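Side-chain contacts in N5-carboxyaminoimidazole ribonucleotide synthetase (Bacillus anthracis, PDB 3QFF), which probably uses ATP and bicarbonate to carboxylate 5-aminoimidazole ribonucleotide to its N5-carboxyamino form, a step of purine biosynthesis: residues G18-G23 / Q70-I75; T129-Q134 / T140-E145; E216-N221 / E226-A231. All blocks are in the same frame, centred on the assembly; numbering follows the deposited sequence.

Interaction 1. Residues G18-G23 / Q70-I75; sequences GIIGGG and QHLAEI
Leu72 reaches from its helix onto the strand of Ile20 and Gly18, and its two methyls divide the contact between them. CD2 of Leu72 meets Ile20 CG1 at 3.6 Å, the two side chains crossing obliquely. The same Leu72 CD2 lies 3.9 Å from Ile19 O, so an apolar group rests on the peptide as well as on a side chain. The other branch settles on bare backbone: Leu72 CD1 is 4.1 Å from Gly18 CA, and because Gly18 has no side chain the leucine can lie close against the strand there. Leu72 leaves its helix toward the strand, and with CG opposite the backbone N (chi1 180°) its methyls are carried out to it; the fork at CG lets one methyl lie on Gly18 while the other reaches Ile20 and the Ile19 carbonyl. No hydrogen bond crosses the contact; shape and burial hold it. Ile19 points the other way and gives only its carbonyl O, as expected where a strand alternates its side chains between two faces. Beyond Ile20 the chain turns into a glycine-rich loop. Gly21 adopts phi 110° and psi 127°, a conformation its missing side chain permits, and Gly23 sits at the N-cap of helix 24-35, an arrangement resembling the Rossmann-type GxGxxG turn. Helix 66-74 runs nearly antiparallel to strand 16-20, the segment axes 8.7 Å apart, and lies in the crossover from strand 57-60 to strand 78-81. Leu72 also touches Ile59 of strand 57-60, while Ile20 packs on Leu94 of helix 88-97, the neighbouring helix that Ala73 meets as well.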
ATOM      1  N   GLY A  18       7.558   0.083 -17.405  1.00 20.55           N
ATOM      2  CA  GLY A  18       8.761  -0.732 -17.479  1.00 20.76           C
ATOM      3  C   GLY A  18       9.836  -0.217 -16.545  1.00 20.99           C
ATOM      4  O   GLY A  18      10.159   0.978 -16.542  1.00 20.70           O
ATOM      5  N   ILE A  19      10.402  -1.128 -15.765  1.00 20.50           N
ATOM      6  CA  ILE A  19      11.385  -0.775 -14.750  1.00 21.14           C
ATOM      7  C   ILE A  19      12.726  -1.459 -15.042  1.00 21.39           C
ATOM      8  O   ILE A  19      12.790  -2.683 -15.216  1.00 21.59           O
ATOM      9  CB  ILE A  19      10.897  -1.172 -13.329  1.00 20.90           C
ATOM     10  CG1 ILE A  19       9.518  -0.542 -13.036  1.00 21.56           C
ATOM     11  CG2 ILE A  19      11.959  -0.785 -12.272  1.00 21.28           C
ATOM     12  CD1 ILE A  19       8.870  -0.973 -11.706  1.00 22.09           C
ATOM     13  N   ILE A  20      13.786  -0.658 -15.106  1.00 21.18           N
ATOM     14  CA  ILE A  20      15.138  -1.187 -15.238  1.00 21.00           C
ATOM     15  C   ILE A  20      15.730  -1.415 -13.839  1.00 21.54           C
ATOM     16  O   ILE A  20      16.067  -0.467 -13.122  1.00 20.92           O
ATOM     17  CB  ILE A  20      16.050  -0.274 -16.090  1.00 21.02           C
ATOM     18  CG1 ILE A  20      15.438  -0.047 -17.480  1.00 21.46           C
ATOM     19  CG2 ILE A  20      17.486  -0.859 -16.199  1.00 20.69           C
ATOM     20  CD1 ILE A  20      16.099   1.039 -18.273  1.00 24.08           C
ATOM     21  N   GLY A  21      15.864  -2.682 -13.482  1.00 21.31           N
ATOM     22  CA  GLY A  21      16.363  -3.080 -12.177  1.00 22.91           C
ATOM     23  C   GLY A  21      15.223  -3.683 -11.387  1.00 23.75           C
ATOM     24  O   GLY A  21      14.168  -3.069 -11.259  1.00 24.91           O
ATOM     25  N   GLY A  22      15.428  -4.889 -10.865  1.00 24.60           N
ATOM     26  CA  GLY A  22      14.337  -5.640 -10.253  1.00 24.46           C
ATOM     27  C   GLY A  22      14.483  -5.884  -8.770  1.00 24.07           C
ATOM     28  O   GLY A  22      13.888  -6.830  -8.253  1.00 24.61           O
ATOM     29  N   GLY A  23      15.282  -5.051  -8.095  1.00 22.76           N
ATOM     30  CA  GLY A  23      15.466  -5.135  -6.651  1.00 21.91           C
ATOM     31  C   GLY A  23      14.268  -4.564  -5.882  1.00 21.68           C
ATOM     32  O   GLY A  23      13.200  -4.329  -6.443  1.00 21.37           O
ATOM     33  N   GLN A  70      16.031  -2.429 -25.294  1.00 27.55           N
ATOM     34  CA  GLN A  70      15.133  -2.103 -26.391  1.00 27.87           C
ATOM     35  C   GLN A  70      13.840  -2.896 -26.309  1.00 27.52           C
ATOM     36  O   GLN A  70      12.772  -2.348 -26.548  1.00 27.10           O
ATOM     37  CB  GLN A  70      15.820  -2.315 -27.749  1.00 28.41           C
ATOM     38  CG  GLN A  70      16.743  -1.155 -28.123  1.00 30.27           C
ATOM     39  CD  GLN A  70      17.642  -1.445 -29.314  1.00 33.12           C
ATOM     40  OE1 GLN A  70      17.740  -2.576 -29.780  1.00 34.13           O
ATOM     41  NE2 GLN A  70      18.310  -0.409 -29.803  1.00 34.15           N
ATOM     42  N   HIS A  71      13.943  -4.182 -25.980  1.00 27.29           N
ATOM     43  CA  HIS A  71      12.760  -5.021 -25.839  1.00 27.46           C
ATOM     44  C   HIS A  71      11.845  -4.518 -24.705  1.00 26.72           C
ATOM     45  O   HIS A  71      10.640  -4.465 -24.869  1.00 26.54           O
ATOM     46  CB  HIS A  71      13.129  -6.497 -25.656  1.00 27.85           C
ATOM     47  CG  HIS A  71      11.939  -7.400 -25.584  1.00 29.96           C
ATOM     48  ND1 HIS A  71      11.848  -8.448 -24.692  1.00 33.07           N
ATOM     49  CD2 HIS A  71      10.769  -7.386 -26.269  1.00 31.07           C
ATOM     50  CE1 HIS A  71      10.678  -9.047 -24.837  1.00 32.18           C
ATOM     51  NE2 HIS A  71      10.006  -8.422 -25.787  1.00 32.95           N
ATOM     52  N   LEU A  72      12.432  -4.134 -23.572  1.00 26.27           N
ATOM     53  CA  LEU A  72      11.670  -3.527 -22.470  1.00 25.77           C
ATOM     54  C   LEU A  72      10.971  -2.254 -22.917  1.00 25.36           C
ATOM     55  O   LEU A  72       9.781  -2.062 -22.648  1.00 25.29           O
ATOM     56  CB  LEU A  72      12.583  -3.215 -21.269  1.00 25.43           C
ATOM     57  CG  LEU A  72      11.926  -2.570 -20.040  1.00 25.83           C
ATOM     58  CD1 LEU A  72      10.998  -3.572 -19.330  1.00 24.47           C
ATOM     59  CD2 LEU A  72      13.008  -2.109 -19.086  1.00 25.74           C
ATOM     60  N   ALA A  73      11.706  -1.391 -23.606  1.00 25.01           N
ATOM     61  CA  ALA A  73      11.148  -0.123 -24.054  1.00 25.85           C
ATOM     62  C   ALA A  73       9.982  -0.343 -25.006  1.00 26.20           C
ATOM     63  O   ALA A  73       8.956   0.337 -24.893  1.00 26.15           O
ATOM     64  CB  ALA A  73      12.231   0.741 -24.702  1.00 25.66           C
ATOM     65  N   GLU A  74      10.148  -1.311 -25.913  1.00 26.03           N
ATOM     66  CA  GLU A  74       9.164  -1.662 -26.954  1.00 27.17           C
ATOM     67  C   GLU A  74       7.800  -2.054 -26.428  1.00 25.71           C
ATOM     68  O   GLU A  74       6.804  -1.960 -27.152  1.00 26.06           O
ATOM     69  CB  GLU A  74       9.644  -2.886 -27.736  1.00 26.93           C
ATOM     70  CG  GLU A  74      10.647  -2.629 -28.802  1.00 33.16           C
ATOM     71  CD  GLU A  74      10.996  -3.902 -29.552  1.00 35.72           C
ATOM     72  OE1 GLU A  74      11.456  -3.776 -30.693  1.00 40.23           O
ATOM     73  OE2 GLU A  74      10.794  -5.021 -29.009  1.00 38.72           O
ATOM     74  N   ILE A  75       7.765  -2.560 -25.203  1.00 24.94           N
ATOM     75  CA  ILE A  75       6.518  -3.038 -24.618  1.00 24.63           C
ATOM     76  C   ILE A  75       6.050  -2.181 -23.443  1.00 24.31           C
ATOM     77  O   ILE A  75       5.068  -2.515 -22.772  1.00 24.00           O
ATOM     78  CB  ILE A  75       6.641  -4.500 -24.201  1.00 25.08           C
ATOM     79  CG1 ILE A  75       7.615  -4.617 -23.012  1.00 24.71           C
ATOM     80  CG2 ILE A  75       7.051  -5.346 -25.424  1.00 24.32           C
ATOM     81  CD1 ILE A  75       7.832  -5.999 -22.497  1.00 30.71           C
TER

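Interaction 2. Residues T129-Q134 / T140-E145; sequences TYRLVQ and TEAIAE
Arg131 NE faces both carboxylate oxygens of Glu145, in a salt bridge made of two weak hydrogen bonds between the strand and the helix. The distance to Glu145 OE2 is 3.2 Å from Arg131 NE, with the N-H aimed fairly straight at it. Glu145 OE1 stands 3.4 Å from Arg131 NE and is met more obliquely. The carboxylate carbon lies at the edge of the guanidinium, in its plane, yet the two flat groups are turned 70° apart and the side chains cross at about a right angle. This is therefore no paired, parallel bidentate bridge: one N-H is shared between two oxygens. Glutamate suits its exposed place on the helix, where a chain extended beyond CG carries the carboxylate to the arginine. A bend in the arginine chain at chi2 (-67°) folds the guanidinium back along its own strand, where Arg131 NH1 donates to Tyr130 O at 3.0 Å. That nitrogen stands above the carbonyl plane rather than on a lone pair, and the bond helps fix the rotation of the guanidinium. Arginine suits the place because its aliphatic stem can pack while its charged end stays near solvent. Beneath the salt bridge, Arg131 CB lies 3.9 Å from Ala142 CB, whose small size lets the helix settle close over the strand. Val133 CG2 adds a looser contact, 4.1 Å from the same Ala142 CB. Helix 136-146 returns almost antiparallel to strand 130-133, their segment axes 8.8 Å apart. Within this chain the strand is an outermost one of its antiparallel sheet and bonds to strand 185-189, whose Leu187 also touches Ala142; Tyr130 and Leu132 instead pack against helix 113-122.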
ATOM      1  N   THR A 129      33.850  21.649   1.629  1.00 29.72           N
ATOM      2  CA  THR A 129      34.894  22.063   0.716  1.00 30.80           C
ATOM      3  C   THR A 129      35.627  20.805   0.230  1.00 30.38           C
ATOM      4  O   THR A 129      35.805  19.839   0.980  1.00 30.46           O
ATOM      5  CB  THR A 129      35.790  23.142   1.360  1.00 31.29           C
ATOM      6  OG1 THR A 129      35.994  22.824   2.731  1.00 34.30           O
ATOM      7  CG2 THR A 129      35.090  24.490   1.340  1.00 31.67           C
ATOM      8  N   TYR A 130      35.957  20.777  -1.054  1.00 29.62           N
ATOM      9  CA  TYR A 130      36.400  19.540  -1.688  1.00 29.76           C
ATOM     10  C   TYR A 130      37.396  19.827  -2.802  1.00 29.97           C
ATOM     11  O   TYR A 130      37.415  20.932  -3.356  1.00 29.63           O
ATOM     12  CB  TYR A 130      35.191  18.759  -2.236  1.00 29.46           C
ATOM     13  CG  TYR A 130      34.447  19.488  -3.350  1.00 29.06           C
ATOM     14  CD1 TYR A 130      33.560  20.524  -3.063  1.00 29.59           C
ATOM     15  CD2 TYR A 130      34.649  19.151  -4.695  1.00 29.48           C
ATOM     16  CE1 TYR A 130      32.882  21.207  -4.084  1.00 29.06           C
ATOM     17  CE2 TYR A 130      33.978  19.829  -5.717  1.00 27.74           C
ATOM     18  CZ  TYR A 130      33.102  20.852  -5.404  1.00 28.56           C
ATOM     19  OH  TYR A 130      32.446  21.531  -6.414  1.00 29.69           O
ATOM     20  N   ARG A 131      38.220  18.821  -3.112  1.00 30.32           N
ATOM     21  CA  ARG A 131      39.187  18.882  -4.211  1.00 30.17           C
ATOM     22  C   ARG A 131      39.197  17.582  -4.999  1.00 29.27           C
ATOM     23  O   ARG A 131      39.192  16.485  -4.421  1.00 28.97           O
ATOM     24  CB  ARG A 131      40.614  19.126  -3.692  1.00 30.58           C
ATOM     25  CG  ARG A 131      40.843  20.430  -2.955  1.00 32.77           C
ATOM     26  CD  ARG A 131      40.721  21.657  -3.848  1.00 35.20           C
ATOM     27  NE  ARG A 131      41.042  22.871  -3.097  1.00 37.94           N
ATOM     28  CZ  ARG A 131      40.157  23.655  -2.488  1.00 37.51           C
ATOM     29  NH1 ARG A 131      38.854  23.385  -2.533  1.00 35.96           N
ATOM     30  NH2 ARG A 131      40.587  24.725  -1.834  1.00 37.68           N
ATOM     31  N   LEU A 132      39.243  17.709  -6.323  1.00 28.28           N
ATOM     32  CA  LEU A 132      39.388  16.545  -7.193  1.00 28.01           C
ATOM     33  C   LEU A 132      40.792  15.963  -7.031  1.00 27.83           C
ATOM     34  O   LEU A 132      41.769  16.714  -6.994  1.00 27.37           O
ATOM     35  CB  LEU A 132      39.153  16.941  -8.654  1.00 27.87           C
ATOM     36  CG  LEU A 132      39.214  15.828  -9.689  1.00 28.69           C
ATOM     37  CD1 LEU A 132      38.018  14.874  -9.522  1.00 27.96           C
ATOM     38  CD2 LEU A 132      39.297  16.416 -11.114  1.00 27.65           C
ATOM     39  N   VAL A 133      40.884  14.635  -6.929  1.00 27.30           N
ATOM     40  CA  VAL A 133      42.175  13.952  -6.818  1.00 27.58           C
ATOM     41  C   VAL A 133      42.303  12.887  -7.910  1.00 27.81           C
ATOM     42  O   VAL A 133      41.632  11.839  -7.879  1.00 27.79           O
ATOM     43  CB  VAL A 133      42.406  13.344  -5.400  1.00 27.83           C
ATOM     44  CG1 VAL A 133      43.683  12.483  -5.359  1.00 28.00           C
ATOM     45  CG2 VAL A 133      42.480  14.454  -4.355  1.00 27.85           C
ATOM     46  N   GLN A 134      43.148  13.185  -8.890  1.00 27.99           N
ATOM     47  CA  GLN A 134      43.358  12.287 -10.024  1.00 28.83           C
ATOM     48  C   GLN A 134      44.755  11.642  -9.992  1.00 29.80           C
ATOM     49  O   GLN A 134      45.017  10.681 -10.708  1.00 30.30           O
ATOM     50  CB  GLN A 134      43.118  13.030 -11.353  1.00 28.38           C
ATOM     51  CG  GLN A 134      41.656  13.417 -11.588  1.00 26.95           C
ATOM     52  CD  GLN A 134      41.400  14.051 -12.963  1.00 27.86           C
ATOM     53  OE1 GLN A 134      42.148  14.920 -13.408  1.00 26.35           O
ATOM     54  NE2 GLN A 134      40.323  13.621 -13.629  1.00 27.08           N
ATOM     55  N   THR A 140      48.442  15.158  -2.508  1.00 38.06           N
ATOM     56  CA  THR A 140      49.360  15.902  -1.646  1.00 38.29           C
ATOM     57  C   THR A 140      48.914  17.351  -1.479  1.00 38.95           C
ATOM     58  O   THR A 140      48.820  17.847  -0.345  1.00 38.75           O
ATOM     59  CB  THR A 140      50.821  15.824  -2.150  1.00 38.16           C
ATOM     60  OG1 THR A 140      51.216  14.453  -2.230  1.00 37.24           O
ATOM     61  CG2 THR A 140      51.761  16.545  -1.196  1.00 38.17           C
ATOM     62  N   GLU A 141      48.625  18.016  -2.601  1.00 39.48           N
ATOM     63  CA  GLU A 141      48.148  19.400  -2.586  1.00 40.56           C
ATOM     64  C   GLU A 141      46.811  19.550  -1.835  1.00 40.79           C
ATOM     65  O   GLU A 141      46.620  20.527  -1.092  1.00 40.16           O
ATOM     66  CB  GLU A 141      48.035  19.972  -4.011  1.00 40.51           C
ATOM     67  CG  GLU A 141      49.374  20.406  -4.629  1.00 43.06           C
ATOM     68  CD  GLU A 141      49.250  21.016  -6.038  1.00 45.75           C
ATOM     69  OE1 GLU A 141      50.250  20.986  -6.798  1.00 45.70           O
ATOM     70  OE2 GLU A 141      48.164  21.528  -6.390  1.00 47.09           O
ATOM     71  N   ALA A 142      45.906  18.584  -2.028  1.00 41.13           N
ATOM     72  CA  ALA A 142      44.591  18.608  -1.378  1.00 42.10           C
ATOM     73  C   ALA A 142      44.713  18.518   0.142  1.00 42.87           C
ATOM     74  O   ALA A 142      44.127  19.328   0.856  1.00 43.13           O
ATOM     75  CB  ALA A 142      43.685  17.500  -1.921  1.00 41.44           C
ATOM     76  N   ILE A 143      45.478  17.541   0.628  1.00 44.26           N
ATOM     77  CA  ILE A 143      45.807  17.444   2.062  1.00 45.28           C
ATOM     78  C   ILE A 143      46.339  18.779   2.605  1.00 46.25           C
ATOM     79  O   ILE A 143      45.927  19.231   3.678  1.00 46.39           O
ATOM     80  CB  ILE A 143      46.831  16.324   2.346  1.00 45.14           C
ATOM     81  CG1 ILE A 143      46.242  14.955   1.990  1.00 44.83           C
ATOM     82  CG2 ILE A 143      47.263  16.352   3.816  1.00 45.19           C
ATOM     83  CD1 ILE A 143      47.282  13.878   1.748  1.00 44.97           C
ATOM     84  N   ALA A 144      47.243  19.408   1.855  1.00 47.21           N
ATOM     85  CA  ALA A 144      47.820  20.690   2.251  1.00 48.32           C
ATOM     86  C   ALA A 144      46.757  21.780   2.396  1.00 48.96           C
ATOM     87  O   ALA A 144      46.731  22.486   3.410  1.00 49.22           O
ATOM     88  CB  ALA A 144      48.908  21.123   1.264  1.00 48.12           C
ATOM     89  N   GLU A 145      45.888  21.902   1.390  1.00 49.58           N
ATOM     90  CA  GLU A 145      44.844  22.940   1.352  1.00 50.16           C
ATOM     91  C   GLU A 145      43.751  22.733   2.403  1.00 50.23           C
ATOM     92  O   GLU A 145      43.327  23.692   3.056  1.00 50.39           O
ATOM     93  CB  GLU A 145      44.177  23.008  -0.028  1.00 50.39           C
ATOM     94  CG  GLU A 145      44.989  23.658  -1.145  1.00 52.10           C
ATOM     95  CD  GLU A 145      44.390  23.375  -2.521  1.00 54.61           C
ATOM     96  OE1 GLU A 145      44.373  22.189  -2.938  1.00 55.25           O
ATOM     97  OE2 GLU A 145      43.928  24.333  -3.186  1.00 55.01           O
TER

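Interaction 3. Residues E216-N221 / E226-A231; sequences ENIHVN and ESIVPA
Glu216 can be followed from its root, where Glu216 CB lies 3.7 Å from Ala231 CB, a small residue that fits just past the cis peptide before Pro230. A chi1 of 159° sets CG across from the backbone N, and the chain then runs extended beside Ile228 in the same direction: Glu216 CD lies 3.7 Å from Ile228 CD1, with CG slightly farther from the same methyl, which lies against both carboxylate oxygens too. At the tip, OE2 forms salt bridges with Lys195 and Arg232, which give the buried carboxylate charged partners. On the same face, Ile218 CD1 meets Ile228 CD1 at 3.8 Å and continues the apolar patch. On the other face Ser227 OG donates to Asn217 OD1 at 2.9 Å, tilted from the carbonyl plane, while Asn217 ND2 turns to Ser198, so both ends of the amide are used. His219, farther along, touches the bound ADP. The antiparallel ladder beneath is regular: Glu216 pairs with Ile228 and Ile218 with Glu226 as hydrogen-bonded pairs, with Asn217 and Ser227 the non-hydrogen-bonded pair between. This hairpin lies inside the large antiparallel sheet, between strands 195-203 and 316-322, and helix 365-374 packs on Ile228 and Glu226.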
ATOM      1  N   GLU A 216      15.655  12.088  10.003  1.00 23.72           N
ATOM      2  CA  GLU A 216      16.978  11.938  10.616  1.00 24.30           C
ATOM      3  C   GLU A 216      17.454  10.507  10.380  1.00 24.49           C
ATOM      4  O   GLU A 216      16.756   9.548  10.743  1.00 24.21           O
ATOM      5  CB  GLU A 216      16.915  12.278  12.111  1.00 24.30           C
ATOM      6  CG  GLU A 216      18.062  11.705  12.966  1.00 26.29           C
ATOM      7  CD  GLU A 216      17.842  11.920  14.473  1.00 29.76           C
ATOM      8  OE1 GLU A 216      16.786  12.452  14.864  1.00 30.15           O
ATOM      9  OE2 GLU A 216      18.731  11.550  15.269  1.00 32.02           O
ATOM     10  N   ASN A 217      18.640  10.363   9.785  1.00 24.20           N
ATOM     11  CA  ASN A 217      19.157   9.053   9.410  1.00 25.54           C
ATOM     12  C   ASN A 217      20.345   8.591  10.229  1.00 26.28           C
ATOM     13  O   ASN A 217      21.317   9.336  10.394  1.00 26.12           O
ATOM     14  CB  ASN A 217      19.527   9.047   7.929  1.00 25.20           C
ATOM     15  CG  ASN A 217      18.352   9.365   7.061  1.00 25.15           C
ATOM     16  OD1 ASN A 217      17.245   8.901   7.317  1.00 23.95           O
ATOM     17  ND2 ASN A 217      18.570  10.186   6.043  1.00 25.15           N
ATOM     18  N   ILE A 218      20.260   7.355  10.713  1.00 26.84           N
ATOM     19  CA  ILE A 218      21.337   6.752  11.490  1.00 28.53           C
ATOM     20  C   ILE A 218      22.003   5.639  10.678  1.00 29.27           C
ATOM     21  O   ILE A 218      21.365   4.627  10.342  1.00 28.82           O
ATOM     22  CB  ILE A 218      20.840   6.292  12.914  1.00 28.75           C
ATOM     23  CG1 ILE A 218      20.217   7.489  13.656  1.00 27.94           C
ATOM     24  CG2 ILE A 218      21.998   5.652  13.721  1.00 29.22           C
ATOM     25  CD1 ILE A 218      19.794   7.245  15.113  1.00 27.17           C
ATOM     26  N   HIS A 219      23.275   5.857  10.334  1.00 30.59           N
ATOM     27  CA  HIS A 219      24.077   4.886   9.590  1.00 32.28           C
ATOM     28  C   HIS A 219      25.001   4.099  10.519  1.00 33.73           C
ATOM     29  O   HIS A 219      25.475   4.630  11.527  1.00 34.09           O
ATOM     30  CB  HIS A 219      24.905   5.565   8.494  1.00 32.28           C
ATOM     31  CG  HIS A 219      24.074   6.216   7.437  1.00 32.69           C
ATOM     32  ND1 HIS A 219      23.583   7.497   7.566  1.00 33.18           N
ATOM     33  CD2 HIS A 219      23.623   5.757   6.246  1.00 33.56           C
ATOM     34  CE1 HIS A 219      22.870   7.801   6.495  1.00 34.32           C
ATOM     35  NE2 HIS A 219      22.875   6.761   5.681  1.00 34.02           N
ATOM     36  N   VAL A 220      25.238   2.840  10.158  1.00 34.84           N
ATOM     37  CA  VAL A 220      26.121   1.922  10.884  1.00 36.57           C
ATOM     38  C   VAL A 220      26.845   1.075   9.845  1.00 37.23           C
ATOM     39  O   VAL A 220      26.203   0.451   9.000  1.00 37.05           O
ATOM     40  CB  VAL A 220      25.312   1.013  11.865  1.00 36.51           C
ATOM     41  CG1 VAL A 220      26.105  -0.251  12.261  1.00 37.59           C
ATOM     42  CG2 VAL A 220      24.895   1.787  13.099  1.00 37.14           C
ATOM     43  N   ASN A 221      28.180   1.071   9.893  1.00 38.67           N
ATOM     44  CA  ASN A 221      29.019   0.414   8.872  1.00 39.59           C
ATOM     45  C   ASN A 221      28.732   0.890   7.455  1.00 39.42           C
ATOM     46  O   ASN A 221      28.755   0.091   6.515  1.00 39.73           O
ATOM     47  CB  ASN A 221      28.867  -1.109   8.917  1.00 40.53           C
ATOM     48  CG  ASN A 221      29.541  -1.725  10.112  1.00 42.88           C
ATOM     49  OD1 ASN A 221      30.685  -1.391  10.441  1.00 46.05           O
ATOM     50  ND2 ASN A 221      28.843  -2.641  10.772  1.00 45.58           N
ATOM     51  N   GLU A 226      18.533   3.239  10.854  1.00 26.37           N
ATOM     52  CA  GLU A 226      17.245   3.841  11.199  1.00 25.88           C
ATOM     53  C   GLU A 226      17.004   5.187  10.506  1.00 25.76           C
ATOM     54  O   GLU A 226      17.944   5.973  10.320  1.00 25.17           O
ATOM     55  CB  GLU A 226      17.140   4.052  12.708  1.00 25.85           C
ATOM     56  CG  GLU A 226      16.875   2.769  13.482  1.00 28.39           C
ATOM     57  CD  GLU A 226      16.939   2.946  14.993  1.00 30.86           C
ATOM     58  OE1 GLU A 226      17.652   3.865  15.472  1.00 30.64           O
ATOM     59  OE2 GLU A 226      16.280   2.151  15.698  1.00 31.79           O
ATOM     60  N   SER A 227      15.746   5.438  10.134  1.00 24.95           N
ATOM     61  CA  SER A 227      15.275   6.778   9.774  1.00 24.68           C
ATOM     62  C   SER A 227      14.194   7.207  10.755  1.00 24.55           C
ATOM     63  O   SER A 227      13.252   6.454  11.045  1.00 24.54           O
ATOM     64  CB  SER A 227      14.715   6.842   8.354  1.00 24.77           C
ATOM     65  OG  SER A 227      15.683   6.423   7.431  1.00 26.58           O
ATOM     66  N   ILE A 228      14.326   8.422  11.251  1.00 23.41           N
ATOM     67  CA  ILE A 228      13.450   8.911  12.299  1.00 23.53           C
ATOM     68  C   ILE A 228      12.730  10.143  11.794  1.00 23.44           C
ATOM     69  O   ILE A 228      13.369  11.085  11.338  1.00 23.24           O
ATOM     70  CB  ILE A 228      14.260   9.301  13.542  1.00 23.27           C
ATOM     71  CG1 ILE A 228      15.122   8.131  14.039  1.00 23.32           C
ATOM     72  CG2 ILE A 228      13.333   9.842  14.621  1.00 23.89           C
ATOM     73  CD1 ILE A 228      16.291   8.580  14.999  1.00 25.12           C
ATOM     74  N   VAL A 229      11.403  10.139  11.893  1.00 23.55           N
ATOM     75  CA  VAL A 229      10.591  11.211  11.353  1.00 23.71           C
ATOM     76  C   VAL A 229       9.471  11.535  12.347  1.00 24.38           C
ATOM     77  O   VAL A 229       8.695  10.648  12.709  1.00 24.47           O
ATOM     78  CB  VAL A 229       9.980  10.816   9.986  1.00 23.19           C
ATOM     79  CG1 VAL A 229       9.504  12.048   9.224  1.00 22.87           C
ATOM     80  CG2 VAL A 229      10.988  10.024   9.149  1.00 23.38           C
ATOM     81  N   PRO A 230       9.358  12.806  12.778  1.00 25.20           N
ATOM     82  CA  PRO A 230      10.141  13.988  12.379  1.00 25.61           C
ATOM     83  C   PRO A 230      11.588  13.905  12.855  1.00 25.94           C
ATOM     84  O   PRO A 230      11.862  13.360  13.928  1.00 25.41           O
ATOM     85  CB  PRO A 230       9.411  15.150  13.076  1.00 26.30           C
ATOM     86  CG  PRO A 230       8.058  14.585  13.481  1.00 26.82           C
ATOM     87  CD  PRO A 230       8.330  13.148  13.774  1.00 24.60           C
ATOM     88  N   ALA A 231      12.515  14.388  12.033  1.00 26.54           N
ATOM     89  CA  ALA A 231      13.921  14.480  12.449  1.00 27.44           C
ATOM     90  C   ALA A 231      13.991  15.295  13.741  1.00 27.72           C
ATOM     91  O   ALA A 231      13.252  16.261  13.905  1.00 28.38           O
ATOM     92  CB  ALA A 231      14.769  15.135  11.349  1.00 27.10           C
TER

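Along the chain the three contacts follow in series, none nested in another. Interaction 1 belongs to the parallel sheet of the preATP-grasp domain, whereas interactions 2 and 3 fall within the ATP-grasp range but on different antiparallel sheets. Centres of interactions 1 and 2 are about 41 Å apart, those of 1 and 3 about 32 Å, and those of 2 and 3 about 30 Å; their nearest atoms are still about 17 Å or more apart, so no two touch. The first two are strand-and-helix packings at separate sheets; the third is a hairpin nearer the centre of the chain. Interaction 3 lies beside the nucleotide site, and His219 of segment 216-221 touches the ADP, while the Arg131 side chain stays about 12 Å from it.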